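PDB 2WDD: sulfur oxidation protein soxB from Thermus thermophilus, which catalyses hydrolysis of a sulfur-sulfur bond in the Sox sulfur oxidation pathway, as a thiosulfohydrolase with a two-manganese site. Local coordinates for residues H359-L364 / T417-Y422; Q383-A388 / E528-Y533; W406-L411 / L421-G426. All coordinates share one frame; numbering follows the deposited sequence. Where two conformers were deposited one is given.

In the fold
Helix 418-425 takes part in interactions 1 and 3 and touches interaction 2. Its first turns serve interaction 1 and its last turn interaction 3, so these share Leu421 and Tyr422, and their centres lie about 10 Å apart. Interaction 2, with its centre about 13 Å from each of the other two, pairs helix 380-392 with helix 526-537, and the latter touches helix 418-425 through Ala531 and Leu530. Along the chain the order is 359-364, 383-388, 406-411, 417-426 and 528-533, so interactions 1 and 2 alternate, while interaction 3 is local. Together they pack a loop, a short helix and, through helix 526-537, a further helix round helix 418-425, whose C-terminal end packs against Trp406 beside the manganese site.

Interaction 1 (H359-L364 / T417-Y422); sequences HLFTPL and TWDHLY. With TBU (tertiary-butyl alcohol), chain D.
With CG of His359 anti to the backbone N (chi1 170°) and CG of Tyr422 anti to the carbonyl carbon, imidazole and phenol converge from the two segments, and His359 NE2 lies 2.7 Å from Tyr422 OH in a hydrogen bond. The hydroxyl sits at the imidazole edge, near its plane, which limits how that ring can turn. The same imidazole leans over one face of the Trp418 indole: His359 CE1 is 3.3 Å from Trp418 CD2, with the ring planes inclined at 31°. The opposite indole face carries methyl groups. Leu364 CD1 makes a CH-pi contact there, 4.2 Å from the centroid of the five-membered ring, and meets Leu421 CD1 tip to tip at a tight 3.5 Å. Shrinking Trp418 to an alanine is likely to open a gap between His359 and Leu364 and leave the imidazole freer to tilt about its bond to Tyr422. Backbone polar groups are paired as well. Asp419 N donates to Leu360 O over 3.0 Å, while one water donates to His359 O and Thr362 O and accepts from Trp418 N. Thr417 N donates to His420 ND1 at 2.9 Å, and His420 N returns a weak bond to Thr417 OG1. The last turn of helix 357-361 thus meets the start of helix 418-425, where Thr417 and His420 form a capping box; of the aromatic cluster His359, Trp418 and Tyr422, Tyr422 also lines the tertiary-butyl alcohol pocket with Leu141 and Tyr527.

Interaction 2 (Q383-A388 / E528-Y533); sequences QLVGEA and EVLAEY
Ala388 lies under the ring of Tyr533: its CA stands 3.8 Å from the ring centroid and 13° off the normal, a CH-pi contact over the face, and Ala388 CB reaches Tyr533 CD2 at 3.5 Å. This is a steep helix-helix crossing, with the local axes of 383-388 and 528-533 at 79° and 9.7 Å apart at closest approach. The same methyl has a second neighbour, Leu530 CD2, 3.6 Å from Ala388 CB. Leu530 CD2 also touches Val385 CG2 at 3.9 Å, so one leucine branch meets side chains from two positions of helix 383-388. Because CG of Tyr533 is anti to the backbone N, its ring extends across Ala388 and carries the hydroxyl toward Glu387. There a water in the plane of the phenol ring bridges the two, 2.6 Å from Glu387 OE1 and hydrogen-bonded to Tyr533 OH as well. Farther out, Trp381 packs on Leu530 and Ala391 on Tyr533, both from helix 380-392, while Thr425 of helix 418-425 also meets Leu530. Glu387 is steadied from within its own helix: Gln383, whose OE1 bonds Tyr378 OH, donates from NE2 to Glu387 OE2 over 2.8 Å, the N-H pointing almost straight at the oxygen (173°).

Interaction 3 (W406-L411 / L421-G426); sequences WGTTIL and LYAYTG. With TBU (tertiary-butyl alcohol), chain D.
Ala423 O is approached by two C-H groups of the opposing loop: Gly407 CA gives a CA-H...O contact of 3.3 Å (159° at the hydrogen), and Trp406 CE3 presents the indole edge at 3.1 Å, with the oxygen in the ring plane. The site is the last turn of helix 418-425, against which loop 406-411 of the 5'-nucleotidase C-terminal family region packs. Trp406 has CG between its backbone N and carbonyl carbon (chi1 44°), which sets the indole rim along this turn. The side chain stacks on His38, a manganese ligand, and its nearest atom is about 5 Å from a manganese ion, so the contact borders the metal site. At Gly407 a side chain would press on Tyr424 CD1 and, at these backbone angles, on the preceding carbonyl. Next along the loop, Thr408 CG2 sits over one face of the Tyr424 ring, 3.8 Å from its centroid, in a CH-pi contact. Tyr424 OH also donates a weak bond of 2.8 Å to Thr408 O, while Ile410 CG1 meets the ring edge. Trp381 stacks on the same tyrosine. A water joins the two backbones, donating to Trp406 O at 2.8 Å and also to Tyr424 O. Inside the helix end, Leu421 O accepts from both Thr425 N and Thr425 OG1, the hydroxyl lying 2.7 Å from Leu421 O and 41° out of the carbonyl plane.

Interaction 1 (H359-L364 / T417-Y422)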
loop_
_atom_site.group_PDB
_atom_site.type_symbol
_atom_site.label_atom_id
_atom_site.label_comp_id
_atom_site.label_asym_id
_atom_site.label_seq_id
_atom_site.Cartn_x
_atom_site.Cartn_y
_atom_site.Cartn_z
ATOM N N HIS A 359 4.870 17.988 18.536
ATOM C CA HIS A 359 4.417 18.239 17.178
ATOM C C HIS A 359 3.603 17.061 16.662
ATOM O O HIS A 359 2.490 17.228 16.173
ATOM C CB HIS A 359 5.614 18.464 16.252
ATOM C CG HIS A 359 5.259 18.494 14.799
ATOM N ND1 HIS A 359 4.503 19.502 14.239
ATOM C CD2 HIS A 359 5.564 17.645 13.788
ATOM C CE1 HIS A 359 4.353 19.268 12.947
ATOM N NE2 HIS A 359 4.986 18.148 12.648
ATOM N N LEU A 360 4.179 15.872 16.769
ATOM C CA LEU A 360 3.544 14.667 16.250
ATOM C C LEU A 360 2.239 14.217 16.892
ATOM O O LEU A 360 1.360 13.713 16.194
ATOM C CB LEU A 360 4.531 13.500 16.273
ATOM C CG LEU A 360 5.691 13.533 15.275
ATOM C CD1 LEU A 360 6.622 12.360 15.511
ATOM C CD2 LEU A 360 5.178 13.528 13.838
ATOM N N PHE A 361 2.136 14.328 18.216
ATOM C CA PHE A 361 0.996 13.764 18.934
ATOM C C PHE A 361 -0.055 14.638 19.610
ATOM O O PHE A 361 -1.058 14.119 20.104
ATOM C CB PHE A 361 1.465 12.645 19.862
ATOM C CG PHE A 361 2.439 11.703 19.209
ATOM C CD1 PHE A 361 2.010 10.806 18.240
ATOM C CD2 PHE A 361 3.792 11.772 19.502
ATOM C CE1 PHE A 361 2.909 9.961 17.611
ATOM C CE2 PHE A 361 4.694 10.931 18.872
ATOM C CZ PHE A 361 4.251 10.028 17.924
ATOM N N THR A 362 0.131 15.950 19.613
ATOM C CA THR A 362 -0.886 16.812 20.202
ATOM C C THR A 362 -2.116 16.776 19.299
ATOM O O THR A 362 -1.998 16.793 18.074
ATOM C CB THR A 362 -0.378 18.248 20.410
ATOM O OG1 THR A 362 0.827 18.217 21.182
ATOM C CG2 THR A 362 -1.428 19.081 21.146
ATOM N N PRO A 363 -3.312 16.717 19.895
ATOM C CA PRO A 363 -4.479 16.675 19.007
ATOM C C PRO A 363 -4.653 17.964 18.217
ATOM O O PRO A 363 -4.493 19.068 18.755
ATOM C CB PRO A 363 -5.658 16.505 19.975
ATOM C CG PRO A 363 -5.061 15.961 21.225
ATOM C CD PRO A 363 -3.686 16.551 21.309
ATOM N N LEU A 364 -4.985 17.818 16.938
ATOM C CA LEU A 364 -5.271 18.954 16.084
ATOM C C LEU A 364 -6.780 19.165 16.097
ATOM O O LEU A 364 -7.264 20.295 16.137
ATOM C CB LEU A 364 -4.793 18.698 14.658
ATOM C CG LEU A 364 -3.287 18.680 14.414
ATOM C CD1 LEU A 364 -3.022 18.151 13.019
ATOM C CD2 LEU A 364 -2.714 20.094 14.570
ATOM N N THR A 417 -3.893 13.734 14.680
ATOM C CA THR A 417 -2.603 14.321 15.037
ATOM C C THR A 417 -1.754 14.561 13.802
ATOM O O THR A 417 -2.095 14.117 12.698
ATOM C CB THR A 417 -1.839 13.391 15.988
ATOM O OG1 THR A 417 -1.435 12.221 15.261
ATOM C CG2 THR A 417 -2.717 12.980 17.168
ATOM N N TRP A 418 -0.640 15.261 13.986
ATOM C CA TRP A 418 0.269 15.491 12.875
ATOM C C TRP A 418 0.768 14.148 12.348
ATOM O O TRP A 418 0.938 13.975 11.141
ATOM C CB TRP A 418 1.452 16.358 13.306
ATOM C CG TRP A 418 1.263 17.801 12.984
ATOM C CD1 TRP A 418 0.952 18.806 13.855
ATOM C CD2 TRP A 418 1.387 18.403 11.697
ATOM N NE1 TRP A 418 0.863 19.999 13.182
ATOM C CE2 TRP A 418 1.135 19.783 11.854
ATOM C CE3 TRP A 418 1.675 17.910 10.421
ATOM C CZ2 TRP A 418 1.174 20.675 10.784
ATOM C CZ3 TRP A 418 1.734 18.794 9.365
ATOM C CH2 TRP A 418 1.482 20.166 9.551
ATOM N N ASP A 419 1.001 13.198 13.245
ATOM C CA ASP A 419 1.473 11.881 12.809
ATOM C C ASP A 419 0.471 11.261 11.836
ATOM O O ASP A 419 0.867 10.663 10.839
ATOM C CB ASP A 419 1.786 10.956 13.986
ATOM C CG ASP A 419 2.785 9.855 13.614
ATOM O OD1 ASP A 419 3.816 10.172 12.986
ATOM O OD2 ASP A 419 2.497 8.666 13.872
ATOM N N HIS A 420 -0.823 11.465 12.086
ATOM C CA HIS A 420 -1.846 10.973 11.163
ATOM C C HIS A 420 -1.768 11.738 9.843
ATOM O O HIS A 420 -1.895 11.154 8.769
ATOM C CB HIS A 420 -3.256 11.138 11.735
ATOM C CG HIS A 420 -3.527 10.317 12.958
ATOM N ND1 HIS A 420 -4.103 10.857 14.088
ATOM C CD2 HIS A 420 -3.379 8.993 13.207
ATOM C CE1 HIS A 420 -4.281 9.908 14.988
ATOM N NE2 HIS A 420 -3.839 8.768 14.484
ATOM N N LEU A 421 -1.616 13.060 9.914
ATOM C CA LEU A 421 -1.551 13.835 8.680
ATOM C C LEU A 421 -0.405 13.320 7.807
ATOM O O LEU A 421 -0.544 13.227 6.588
ATOM C CB LEU A 421 -1.365 15.327 8.963
ATOM C CG LEU A 421 -2.497 16.047 9.695
ATOM C CD1 LEU A 421 -2.234 17.565 9.679
ATOM C CD2 LEU A 421 -3.839 15.707 9.073
ATOM N N TYR A 422 0.732 13.000 8.420
ATOM C CA TYR A 422 1.867 12.480 7.659
ATOM C C TYR A 422 1.583 11.062 7.151
ATOM O O TYR A 422 1.991 10.706 6.048
ATOM C CB TYR A 422 3.146 12.489 8.491
ATOM C CG TYR A 422 3.642 13.869 8.893
ATOM C CD1 TYR A 422 3.691 14.913 7.980
ATOM C CD2 TYR A 422 4.083 14.108 10.194
ATOM C CE1 TYR A 422 4.137 16.177 8.362
ATOM C CE2 TYR A 422 4.539 15.365 10.580
ATOM C CZ TYR A 422 4.566 16.386 9.659
ATOM O OH TYR A 422 5.021 17.627 10.042
HETATM O O TBU D . 7.715 17.405 7.505
HETATM C C TBU D . 8.991 18.044 7.543
HETATM C C1 TBU D . 8.995 19.157 8.573
HETATM C C2 TBU D . 10.047 17.005 7.915
HETATM C C3 TBU D . 9.294 18.657 6.174
HETATM O O HOH W 1 -0.212 16.799 16.279
#

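Interaction 2 (Q383-A388 / E528-Y533)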
loop_
_atom_site.group_PDB
_atom_site.type_symbol
_atom_site.label_atom_id
_atom_site.label_comp_id
_atom_site.label_asym_id
_atom_site.label_seq_id
_atom_site.Cartn_x
_atom_site.Cartn_y
_atom_site.Cartn_z
ATOM N N GLN A 383 -12.841 12.949 1.625
ATOM C CA GLN A 383 -13.857 13.984 1.645
ATOM C C GLN A 383 -13.431 15.078 2.624
ATOM O O GLN A 383 -13.580 16.266 2.332
ATOM C CB GLN A 383 -15.251 13.451 1.968
ATOM C CG GLN A 383 -16.232 14.605 2.097
ATOM C CD GLN A 383 -17.670 14.188 2.195
ATOM O OE1 GLN A 383 -18.066 13.155 1.670
ATOM N NE2 GLN A 383 -18.485 15.033 2.829
ATOM N N LEU A 384 -12.886 14.688 3.774
ATOM C CA LEU A 384 -12.423 15.668 4.751
ATOM C C LEU A 384 -11.386 16.594 4.111
ATOM O O LEU A 384 -11.442 17.817 4.272
ATOM C CB LEU A 384 -11.824 14.956 5.967
ATOM C CG LEU A 384 -11.273 15.825 7.098
ATOM C CD1 LEU A 384 -11.148 14.999 8.372
ATOM C CD2 LEU A 384 -9.925 16.409 6.707
ATOM N N VAL A 385 -10.438 16.013 3.374
ATOM C CA VAL A 385 -9.418 16.825 2.717
ATOM C C VAL A 385 -10.086 17.794 1.733
ATOM O O VAL A 385 -9.736 18.974 1.669
ATOM C CB VAL A 385 -8.363 15.946 2.027
ATOM C CG1 VAL A 385 -7.410 16.810 1.175
ATOM C CG2 VAL A 385 -7.586 15.136 3.057
ATOM N N GLY A 386 -11.082 17.314 0.990
ATOM C CA GLY A 386 -11.794 18.156 0.053
ATOM C C GLY A 386 -12.459 19.320 0.760
ATOM O O GLY A 386 -12.396 20.452 0.278
ATOM N N GLU A 387 -13.084 19.042 1.905
ATOM C CA GLU A 387 -13.734 20.093 2.692
ATOM C C GLU A 387 -12.717 21.088 3.245
ATOM O O GLU A 387 -12.979 22.302 3.275
ATOM C CB GLU A 387 -14.546 19.483 3.835
ATOM C CG GLU A 387 -15.729 18.650 3.341
ATOM C CD GLU A 387 -16.587 18.122 4.471
ATOM O OE1 GLU A 387 -16.375 18.541 5.628
ATOM O OE2 GLU A 387 -17.483 17.302 4.204
ATOM N N ALA A 388 -11.570 20.590 3.701
ATOM C CA ALA A 388 -10.526 21.478 4.231
ATOM C C ALA A 388 -10.033 22.426 3.133
ATOM O O ALA A 388 -9.890 23.645 3.336
ATOM C CB ALA A 388 -9.358 20.663 4.785
ATOM N N GLU A 528 -0.058 21.247 5.566
ATOM C CA GLU A 528 -0.113 22.559 6.208
ATOM C C GLU A 528 -1.542 23.081 6.097
ATOM O O GLU A 528 -2.070 23.684 7.041
ATOM C CB GLU A 528 0.864 23.542 5.562
ATOM C CG GLU A 528 2.319 23.227 5.882
ATOM C CD GLU A 528 3.304 24.221 5.276
ATOM O OE1 GLU A 528 2.864 25.221 4.662
ATOM O OE2 GLU A 528 4.526 23.998 5.419
ATOM N N VAL A 529 -2.175 22.849 4.948
ATOM C CA VAL A 529 -3.542 23.297 4.742
ATOM C C VAL A 529 -4.456 22.539 5.700
ATOM O O VAL A 529 -5.326 23.119 6.351
ATOM C CB VAL A 529 -3.963 23.086 3.262
ATOM C CG1 VAL A 529 -5.420 23.455 3.044
ATOM C CG2 VAL A 529 -3.055 23.881 2.321
ATOM N N LEU A 530 -4.242 21.228 5.796
ATOM C CA LEU A 530 -5.057 20.415 6.681
ATOM C C LEU A 530 -4.936 20.826 8.134
ATOM O O LEU A 530 -5.941 20.925 8.835
ATOM C CB LEU A 530 -4.695 18.943 6.538
ATOM C CG LEU A 530 -5.059 18.382 5.166
ATOM C CD1 LEU A 530 -4.530 16.976 5.040
ATOM C CD2 LEU A 530 -6.580 18.414 4.960
ATOM N N ALA A 531 -3.708 21.059 8.589
ATOM C CA ALA A 531 -3.491 21.452 9.974
ATOM C C ALA A 531 -4.165 22.801 10.250
ATOM O O ALA A 531 -4.790 22.967 11.285
ATOM C CB ALA A 531 -2.008 21.490 10.322
ATOM N N GLU A 532 -4.075 23.731 9.302
ATOM C CA GLU A 532 -4.712 25.038 9.455
ATOM C C GLU A 532 -6.219 24.889 9.646
ATOM O O GLU A 532 -6.821 25.520 10.521
ATOM C CB GLU A 532 -4.439 25.900 8.220
ATOM C CG GLU A 532 -3.209 26.770 8.340
ATOM C CD GLU A 532 -2.959 27.601 7.099
ATOM O OE1 GLU A 532 -3.900 27.799 6.305
ATOM O OE2 GLU A 532 -1.814 28.046 6.913
ATOM N N TYR A 533 -6.835 24.057 8.815
ATOM C CA TYR A 533 -8.266 23.827 8.882
ATOM C C TYR A 533 -8.650 23.146 10.194
ATOM O O TYR A 533 -9.540 23.604 10.907
ATOM C CB TYR A 533 -8.698 22.943 7.714
ATOM C CG TYR A 533 -10.144 22.503 7.773
ATOM C CD1 TYR A 533 -11.175 23.412 7.597
ATOM C CD2 TYR A 533 -10.472 21.175 8.021
ATOM C CE1 TYR A 533 -12.509 22.999 7.618
ATOM C CE2 TYR A 533 -11.793 20.758 8.048
ATOM C CZ TYR A 533 -12.805 21.672 7.862
ATOM O OH TYR A 533 -14.118 21.245 7.890
HETATM O O HOH W 2 -14.957 18.659 7.787
#

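Interaction 3 (W406-L411 / L421-G426)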
loop_
_atom_site.group_PDB
_atom_site.type_symbol
_atom_site.label_atom_id
_atom_site.label_comp_id
_atom_site.label_asym_id
_atom_site.label_seq_id
_atom_site.Cartn_x
_atom_site.Cartn_y
_atom_site.Cartn_z
ATOM N N TRP A 406 -1.907 3.739 0.789
ATOM C CA TRP A 406 -1.345 3.920 2.125
ATOM C C TRP A 406 -2.155 4.968 2.914
ATOM O O TRP A 406 -2.897 5.768 2.340
ATOM C CB TRP A 406 0.130 4.315 2.086
ATOM C CG TRP A 406 0.520 5.359 1.073
ATOM C CD1 TRP A 406 0.974 5.129 -0.201
ATOM C CD2 TRP A 406 0.722 6.762 1.318
ATOM N NE1 TRP A 406 1.389 6.306 -0.779
ATOM C CE2 TRP A 406 1.251 7.324 0.132
ATOM C CE3 TRP A 406 0.498 7.596 2.418
ATOM C CZ2 TRP A 406 1.539 8.689 0.015
ATOM C CZ3 TRP A 406 0.774 8.946 2.300
ATOM C CH2 TRP A 406 1.297 9.478 1.106
ATOM N N GLY A 407 -2.042 4.927 4.236
ATOM C CA GLY A 407 -2.820 5.819 5.073
ATOM C C GLY A 407 -3.068 5.182 6.429
ATOM O O GLY A 407 -2.307 4.326 6.885
ATOM N N THR A 408 -4.140 5.611 7.084
ATOM C CA THR A 408 -4.465 5.123 8.415
ATOM C C THR A 408 -5.963 5.311 8.589
ATOM O O THR A 408 -6.631 5.840 7.694
ATOM C CB THR A 408 -3.605 5.869 9.461
ATOM O OG1 THR A 408 -3.683 5.219 10.733
ATOM C CG2 THR A 408 -4.060 7.309 9.599
ATOM N N THR A 409 -6.500 4.870 9.716
ATOM C CA THR A 409 -7.931 4.980 9.953
ATOM C C THR A 409 -8.164 5.635 11.314
ATOM O O THR A 409 -7.607 5.192 12.307
ATOM C CB THR A 409 -8.591 3.577 9.907
ATOM O OG1 THR A 409 -8.295 2.933 8.657
ATOM C CG2 THR A 409 -10.093 3.684 10.072
ATOM N N ILE A 410 -8.989 6.678 11.351
ATOM C CA ILE A 410 -9.302 7.384 12.606
ATOM C C ILE A 410 -10.655 6.915 13.119
ATOM O O ILE A 410 -11.650 6.957 12.402
ATOM C CB ILE A 410 -9.332 8.908 12.380
ATOM C CG1 ILE A 410 -8.078 9.358 11.636
ATOM C CG2 ILE A 410 -9.474 9.649 13.710
ATOM C CD1 ILE A 410 -6.830 9.028 12.372
ATOM N N LEU A 411 -10.697 6.479 14.371
ATOM C CA LEU A 411 -11.941 5.974 14.944
ATOM C C LEU A 411 -12.822 7.111 15.430
ATOM O O LEU A 411 -12.340 8.210 15.716
ATOM C CB LEU A 411 -11.638 5.055 16.128
ATOM C CG LEU A 411 -10.803 3.801 15.858
ATOM C CD1 LEU A 411 -10.697 2.974 17.160
ATOM C CD2 LEU A 411 -11.464 2.989 14.751
ATOM N N LEU A 421 -1.616 13.060 9.914
ATOM C CA LEU A 421 -1.551 13.835 8.680
ATOM C C LEU A 421 -0.405 13.320 7.807
ATOM O O LEU A 421 -0.544 13.227 6.588
ATOM C CB LEU A 421 -1.365 15.327 8.963
ATOM C CG LEU A 421 -2.497 16.047 9.695
ATOM C CD1 LEU A 421 -2.234 17.565 9.679
ATOM C CD2 LEU A 421 -3.839 15.707 9.073
ATOM N N TYR A 422 0.732 13.000 8.420
ATOM C CA TYR A 422 1.867 12.480 7.659
ATOM C C TYR A 422 1.583 11.062 7.151
ATOM O O TYR A 422 1.991 10.706 6.048
ATOM C CB TYR A 422 3.146 12.489 8.491
ATOM C CG TYR A 422 3.642 13.869 8.893
ATOM C CD1 TYR A 422 3.691 14.913 7.980
ATOM C CD2 TYR A 422 4.083 14.108 10.194
ATOM C CE1 TYR A 422 4.137 16.177 8.362
ATOM C CE2 TYR A 422 4.539 15.365 10.580
ATOM C CZ TYR A 422 4.566 16.386 9.659
ATOM O OH TYR A 422 5.021 17.627 10.042
ATOM N N ALA A 423 0.838 10.274 7.922
ATOM C CA ALA A 423 0.452 8.934 7.460
ATOM C C ALA A 423 -0.456 9.007 6.223
ATOM O O ALA A 423 -0.435 8.120 5.374
ATOM C CB ALA A 423 -0.256 8.168 8.564
ATOM N N TYR A 424 -1.276 10.051 6.148
ATOM C CA TYR A 424 -2.198 10.221 5.038
ATOM C C TYR A 424 -1.623 11.006 3.866
ATOM O O TYR A 424 -2.055 10.825 2.722
ATOM C CB TYR A 424 -3.416 11.013 5.513
ATOM C CG TYR A 424 -4.453 10.243 6.294
ATOM C CD1 TYR A 424 -5.138 9.172 5.718
ATOM C CD2 TYR A 424 -4.886 10.715 7.537
ATOM C CE1 TYR A 424 -6.186 8.539 6.404
ATOM C CE2 TYR A 424 -5.930 10.100 8.230
ATOM C CZ TYR A 424 -6.567 9.003 7.668
ATOM O OH TYR A 424 -7.607 8.404 8.356
ATOM N N THR A 425 -0.758 11.980 4.161
ATOM C CA THR A 425 -0.306 12.906 3.127
ATOM C C THR A 425 1.195 13.141 3.097
ATOM O O THR A 425 1.659 14.137 2.514
ATOM C CB THR A 425 -1.031 14.277 3.252
ATOM O OG1 THR A 425 -0.642 14.924 4.473
ATOM C CG2 THR A 425 -2.553 14.123 3.216
ATOM N N GLY A 426 1.944 12.239 3.723
ATOM C CA GLY A 426 3.387 12.339 3.811
ATOM C C GLY A 426 4.146 12.015 2.540
ATOM O O GLY A 426 5.029 11.145 2.542
HETATM O O TBU D . 7.715 17.405 7.505
HETATM C C TBU D . 8.991 18.044 7.543
HETATM C C1 TBU D . 8.995 19.157 8.573
HETATM C C2 TBU D . 10.047 17.005 7.915
HETATM C C3 TBU D . 9.294 18.657 6.174
HETATM O O HOH W 3 -3.639 8.482 2.284
#